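Local coordinates for protein 26S proteasome regulatory subunit rpn10 (Schizosaccharomyces pombe, PDB 2X5N) that protects ubiquitin chains from disassembly by deubiquitinating enzymes and so promotes protein degradation by the 26S proteasome, at residues K29-V32 against H33-F36; T65-Y68 against G69-L72. All blocks are in the same frame, centred on the assembly; numbering follows the deposited sequence.

Contact 1 (K29-V32 against H33-F36); sequences KDTV and HMIF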
ATOM      1  N   LYS A  29      -5.534  -8.951  -0.558  0.80  7.22           N
ATOM      2  CA  LYS A  29      -6.907  -8.400  -0.611  0.80  8.72           C
ATOM      3  C   LYS A  29      -7.593  -8.344   0.771  0.80  7.05           C
ATOM      4  O   LYS A  29      -8.235  -7.350   1.111  0.80  9.90           O
ATOM      5  CB  LYS A  29      -7.759  -9.189  -1.611  0.80 21.25           C
ATOM      6  CG  LYS A  29      -9.063  -8.529  -1.988  0.80 51.22           C
ATOM      7  CD  LYS A  29      -9.838  -9.406  -2.951  0.80 79.87           C
ATOM      8  CE  LYS A  29     -11.149  -8.775  -3.364  0.80106.12           C
ATOM      9  NZ  LYS A  29     -12.016  -9.766  -4.052  0.80129.67           N
ATOM     10  N   ASP A  30      -7.416  -9.391   1.579  1.00  9.17           N
ATOM     11  CA  ASP A  30      -7.947  -9.391   2.945  1.00  7.99           C
ATOM     12  C   ASP A  30      -7.229  -8.344   3.840  1.00  9.87           C
ATOM     13  O   ASP A  30      -7.833  -7.709   4.697  1.00 10.43           O
ATOM     14  CB  ASP A  30      -7.806 -10.776   3.597  1.00 11.60           C
ATOM     15  CG  ASP A  30      -8.804 -11.808   3.062  0.53 12.13           C
ATOM     16  OD1 ASP A  30      -9.548 -11.507   2.113  0.45 11.86           O
ATOM     17  OD2 ASP A  30      -8.841 -12.937   3.607  0.39 12.18           O
ATOM     18  N   THR A  31      -5.937  -8.160   3.629  1.00  6.82           N
ATOM     19  CA  THR A  31      -5.149  -7.175   4.372  1.00  6.76           C
ATOM     20  C   THR A  31      -5.584  -5.728   4.051  1.00  6.14           C
ATOM     21  O   THR A  31      -5.591  -4.851   4.921  1.00  6.88           O
ATOM     22  CB  THR A  31      -3.670  -7.372   4.078  1.00  6.38           C
ATOM     23  OG1 THR A  31      -3.355  -8.744   4.311  1.00  6.11           O
ATOM     24  CG2 THR A  31      -2.834  -6.510   4.966  1.00  6.54           C
ATOM     25  N   VAL A  32      -5.971  -5.478   2.809  1.00  5.93           N
ATOM     26  CA  VAL A  32      -6.465  -4.161   2.408  1.00  6.24           C
ATOM     27  C   VAL A  32      -7.661  -3.746   3.282  1.00  4.88           C
ATOM     28  O   VAL A  32      -7.756  -2.599   3.728  1.00  5.43           O
ATOM     29  CB  VAL A  32      -6.863  -4.160   0.909  1.00  5.51           C
ATOM     30  CG1 VAL A  32      -7.607  -2.868   0.524  1.00  6.98           C
ATOM     31  CG2 VAL A  32      -5.617  -4.319   0.033  1.00  6.65           C
ATOM     32  N   HIS A  33      -8.564  -4.678   3.541  1.00  5.65           N
ATOM     33  CA  HIS A  33      -9.760  -4.360   4.303  1.00  7.15           C
ATOM     34  C   HIS A  33      -9.362  -3.935   5.715  1.00  7.69           C
ATOM     35  O   HIS A  33      -9.928  -3.002   6.292  1.00  7.60           O
ATOM     36  CB  HIS A  33     -10.732  -5.553   4.313  1.00  9.22           C
ATOM     37  CG  HIS A  33     -12.139  -5.184   4.656  1.00 11.94           C
ATOM     38  ND1 HIS A  33     -13.217  -6.041   4.484  1.00 16.61           N
ATOM     39  CD2 HIS A  33     -12.692  -4.054   5.126  1.00 11.47           C
ATOM     40  CE1 HIS A  33     -14.343  -5.428   4.859  1.00 19.06           C
ATOM     41  NE2 HIS A  33     -14.045  -4.200   5.265  1.00 15.96           N
ATOM     42  N   MET A  34      -8.368  -4.619   6.275  1.00  6.33           N
ATOM     43  CA  MET A  34      -7.886  -4.285   7.613  1.00  6.94           C
ATOM     44  C   MET A  34      -7.277  -2.888   7.679  1.00  6.53           C
ATOM     45  O   MET A  34      -7.569  -2.135   8.599  1.00  7.27           O
ATOM     46  CB  MET A  34      -6.913  -5.391   8.090  1.00 10.54           C
ATOM     47  CG  MET A  34      -6.278  -5.176   9.445  1.00 12.77           C
ATOM     48  SD  MET A  34      -4.888  -4.023   9.496  0.84 11.54           S
ATOM     49  CE  MET A  34      -3.703  -4.868   8.462  1.00 17.04           C
ATOM     50  N   ILE A  35      -6.437  -2.553   6.706  1.00  5.84           N
ATOM     51  CA  ILE A  35      -5.807  -1.231   6.633  1.00  5.86           C
ATOM     52  C   ILE A  35      -6.889  -0.146   6.485  1.00  4.40           C
ATOM     53  O   ILE A  35      -6.873   0.877   7.163  1.00  5.02           O
ATOM     54  CB  ILE A  35      -4.838  -1.159   5.437  1.00  7.05           C
ATOM     55  CG1 ILE A  35      -3.661  -2.114   5.605  1.00 13.42           C
ATOM     56  CG2 ILE A  35      -4.295   0.266   5.274  1.00  6.27           C
ATOM     57  CD1 ILE A  35      -2.800  -1.829   6.810  1.00 33.69           C
ATOM     58  N   PHE A  36      -7.807  -0.370   5.554  1.00  4.91           N
ATOM     59  CA  PHE A  36      -8.974   0.484   5.358  1.00  5.54           C
ATOM     60  C   PHE A  36      -9.708   0.823   6.624  1.00  4.32           C
ATOM     61  O   PHE A  36      -9.962   1.975   6.963  1.00  5.83           O
ATOM     62  CB  PHE A  36      -9.862  -0.032   4.233  1.00  4.97           C
ATOM     63  CG  PHE A  36     -10.988   0.865   3.848  1.00  4.60           C
ATOM     64  CD1 PHE A  36     -10.887   1.663   2.713  1.00  5.62           C
ATOM     65  CD2 PHE A  36     -12.169   0.895   4.574  1.00  6.13           C
ATOM     66  CE1 PHE A  36     -11.948   2.449   2.299  1.00  6.03           C
ATOM     67  CE2 PHE A  36     -13.226   1.708   4.165  1.00  7.38           C
ATOM     68  CZ  PHE A  36     -13.107   2.470   3.035  1.00  6.05           C
TER
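Thr-31 and Met-34 lie side by side on one flank of the helix, pointing the same way, and theirs is the one place where two side chains meet between 29-32 and 33-36. The methyl CG2 of Thr-31 sits 4.0 Å from the terminal CE of Met-34. The thioether chain leaves with CG anti to the backbone N (chi1 178°), then bends at both chi2 and chi3, and this double bend brings CE back toward the methyl of Thr-31. On Thr-31 the other branch, OG1, stands beside its own backbone N and hydrogen-bonds to Ala-27 O one turn earlier; the hydroxyl is therefore spent within the helix, while the methyl is left for apolar company. Both residues pack on helix 177-182.

Ile-35 lies over the carbonyl end of the previous turn: its CG1 comes within 3.4 Å of Thr-31 O, the same oxygen that accepts from Ile-35 N at 3.0 Å. One residue along, Phe-36 N donates to Val-32 O at 2.9 Å with an N-H...O angle of 171°, and CB of Phe-36 rests 3.4 Å from that oxygen. Val-32 and Phe-36 send their ends toward helix 68-75, whereas Ile-35 reaches Ile-7 of strand 3-9. By comparison, His-33 N makes a weak bond to Asp-30 O at 3.3 Å.

Straight bonds from Ile-35 N and Phe-36 N, with the Thr-31 hydroxyl turned to Ala-27 O, keep these polar groups inside the helix, consistent with buried flanks that meet their neighbours mainly through methyls, a thioether and a phenyl ring.

Contact 2 (T65-Y68 against G69-L72); sequences TRDY and GKFL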
ATOM      1  N   THR A  65     -12.520   7.607  -0.347  1.00  5.60           N
ATOM      2  CA  THR A  65     -13.848   7.237   0.127  1.00  5.62           C
ATOM      3  C   THR A  65     -13.795   6.642   1.529  1.00  5.12           C
ATOM      4  O   THR A  65     -12.727   6.248   1.990  1.00  5.13           O
ATOM      5  CB  THR A  65     -14.484   6.189  -0.857  1.00  5.53           C
ATOM      6  OG1 THR A  65     -15.848   5.952  -0.519  1.00  7.92           O
ATOM      7  CG2 THR A  65     -13.733   4.860  -0.856  1.00  6.42           C
ATOM      8  N   ARG A  66     -14.959   6.523   2.165  1.00  5.90           N
ATOM      9  CA  ARG A  66     -15.130   5.731   3.384  1.00  4.80           C
ATOM     10  C   ARG A  66     -15.987   4.481   3.139  1.00  6.45           C
ATOM     11  O   ARG A  66     -16.256   3.714   4.064  1.00  8.01           O
ATOM     12  CB  ARG A  66     -15.749   6.589   4.495  1.00  6.12           C
ATOM     13  CG  ARG A  66     -14.762   7.640   4.990  1.00  6.51           C
ATOM     14  CD  ARG A  66     -15.298   8.502   6.087  1.00  8.26           C
ATOM     15  NE  ARG A  66     -15.600   7.771   7.324  1.00  8.23           N
ATOM     16  CZ  ARG A  66     -14.737   7.560   8.320  1.00  7.32           C
ATOM     17  NH1 ARG A  66     -13.484   7.930   8.219  1.00  7.55           N
ATOM     18  NH2 ARG A  66     -15.132   6.956   9.430  1.00  9.34           N
ATOM     19  N   ASP A  67     -16.389   4.278   1.890  1.00  6.43           N
ATOM     20  CA  ASP A  67     -17.245   3.161   1.506  1.00  7.40           C
ATOM     21  C   ASP A  67     -16.402   1.999   0.956  1.00  7.67           C
ATOM     22  O   ASP A  67     -15.970   2.021  -0.200  1.00  7.03           O
ATOM     23  CB  ASP A  67     -18.253   3.646   0.453  1.00  9.03           C
ATOM     24  CG  ASP A  67     -19.238   2.567   0.042  1.00 13.10           C
ATOM     25  OD1 ASP A  67     -19.098   1.430   0.504  1.00 12.47           O
ATOM     26  OD2 ASP A  67     -20.145   2.852  -0.755  1.00 17.24           O
ATOM     27  N   TYR A  68     -16.154   0.989   1.785  1.00  6.89           N
ATOM     28  CA  TYR A  68     -15.329  -0.127   1.332  1.00  7.10           C
ATOM     29  C   TYR A  68     -15.967  -0.904   0.172  1.00  7.41           C
ATOM     30  O   TYR A  68     -15.282  -1.539  -0.607  1.00  6.82           O
ATOM     31  CB  TYR A  68     -14.986  -1.070   2.488  1.00  7.27           C
ATOM     32  CG  TYR A  68     -13.883  -2.023   2.105  1.00  6.24           C
ATOM     33  CD1 TYR A  68     -12.599  -1.540   1.906  1.00  7.50           C
ATOM     34  CD2 TYR A  68     -14.106  -3.383   1.919  1.00  7.98           C
ATOM     35  CE1 TYR A  68     -11.557  -2.364   1.556  1.00  8.37           C
ATOM     36  CE2 TYR A  68     -13.054  -4.225   1.547  1.00  9.07           C
ATOM     37  CZ  TYR A  68     -11.786  -3.702   1.360  1.00  8.95           C
ATOM     38  OH  TYR A  68     -10.731  -4.492   0.966  1.00 10.78           O
ATOM     39  N   GLY A  69     -17.273  -0.810   0.026  1.00  8.06           N
ATOM     40  CA  GLY A  69     -17.916  -1.432  -1.113  1.00  8.60           C
ATOM     41  C   GLY A  69     -17.377  -0.919  -2.436  1.00  6.39           C
ATOM     42  O   GLY A  69     -17.341  -1.639  -3.417  1.00  7.85           O
ATOM     43  N   LYS A  70     -16.940   0.331  -2.479  1.00  7.55           N
ATOM     44  CA  LYS A  70     -16.355   0.839  -3.707  1.00 10.27           C
ATOM     45  C   LYS A  70     -15.047   0.117  -4.031  1.00  7.69           C
ATOM     46  O   LYS A  70     -14.747  -0.126  -5.193  1.00  9.04           O
ATOM     47  CB  LYS A  70     -16.123   2.348  -3.598  1.00 29.85           C
ATOM     48  CG  LYS A  70     -17.407   3.171  -3.642  1.00 65.86           C
ATOM     49  CD  LYS A  70     -17.125   4.661  -3.687  1.00101.57           C
ATOM     50  CE  LYS A  70     -16.131   4.999  -4.782  1.00133.90           C
ATOM     51  NZ  LYS A  70     -16.260   6.407  -5.219  1.00162.50           N
ATOM     52  N   PHE A  71     -14.260  -0.221  -3.010  1.00  6.81           N
ATOM     53  CA  PHE A  71     -13.040  -0.983  -3.250  1.00  6.42           C
ATOM     54  C   PHE A  71     -13.391  -2.356  -3.794  1.00  6.63           C
ATOM     55  O   PHE A  71     -12.789  -2.836  -4.758  1.00  9.18           O
ATOM     56  CB  PHE A  71     -12.228  -1.181  -1.955  1.00  6.14           C
ATOM     57  CG  PHE A  71     -11.360   0.001  -1.551  1.00  5.82           C
ATOM     58  CD1 PHE A  71     -11.768   1.312  -1.717  1.00  6.22           C
ATOM     59  CD2 PHE A  71     -10.148  -0.240  -0.964  1.00  6.20           C
ATOM     60  CE1 PHE A  71     -10.952   2.360  -1.323  1.00  6.60           C
ATOM     61  CE2 PHE A  71      -9.343   0.808  -0.570  1.00  7.37           C
ATOM     62  CZ  PHE A  71      -9.753   2.111  -0.747  1.00  7.46           C
ATOM     63  N   LEU A  72     -14.344  -3.039  -3.154  1.00  7.05           N
ATOM     64  CA  LEU A  72     -14.694  -4.398  -3.556  1.00  7.61           C
ATOM     65  C   LEU A  72     -15.270  -4.410  -4.967  1.00  6.92           C
ATOM     66  O   LEU A  72     -14.935  -5.271  -5.766  1.00  8.58           O
ATOM     67  CB  LEU A  72     -15.667  -4.998  -2.543  1.00  7.51           C
ATOM     68  CG  LEU A  72     -15.050  -5.367  -1.198  1.00  8.67           C
ATOM     69  CD1 LEU A  72     -16.123  -5.759  -0.209  1.00 10.60           C
ATOM     70  CD2 LEU A  72     -14.062  -6.522  -1.383  1.00 13.24           C
TER
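CB of Phe-71 lies over one face of the Tyr-68 ring, 4.1 Å from its centroid, a CH-pi contact. The two rings meet obliquely, their planes at 39° and Tyr-68 CE1 3.6 Å from Phe-71 CD2. Leu-72, at the exposed border of this packed part, touches the same phenol from another direction, its CG 3.6 Å from Tyr-68 CE2. Elsewhere on the Phe-71 ring, CE1 meets the Thr-65 methyl CG2 at 3.8 Å. An alanine in place of Tyr-68 would probably leave Phe-71 CB and Leu-72 CG without the ring they share and open a gap facing His-33 of helix 24-42.

Toward solvent, around Asp-67 and Lys-70, the side chains meet more sparsely, though the backbone is well bonded. With CG opposite its own backbone N (chi1 -177°), the Asp-67 carboxylate is brought forward to Gly-69 N, which OD1 accepts at 2.9 Å; Lys-70 N binds Asp-67 O at 3.0 Å. Lys-70 NZ stays 6.9 Å from Asp-67 OD2, with no salt bridge. The Thr-65 hydroxyl accepts from Asp-67 N, closing an ST turn.

An ST turn running into an aspartate N-cap thus starts helix 68-75, shortly after strand 60-63, at the edge of the VWA sheet.

Overall arrangement
Contacts 1 and 2 are neighbours in space, their centres about 11 Å apart, and belong to one layer of the VWA domain: helix 24-42, which links parallel strands 3-9 and 47-52, and helix 68-75, which follows edge strand 60-63. The seam between them is largely aromatic. Tyr-68 of contact 2 stacks on His-33 and meets Phe-36 edge-to-face, with Phe-36 CG 3.5 Å from Tyr-68 CD1; Phe-71 also approaches Phe-36 edge-to-face. Val-32 adds an aliphatic contact, its CG1 3.5 Å from Tyr-68 OH. Arg-66 ties the loop to the end of helix 24-42 through Ile-40 O and to Asn-46 O beyond it.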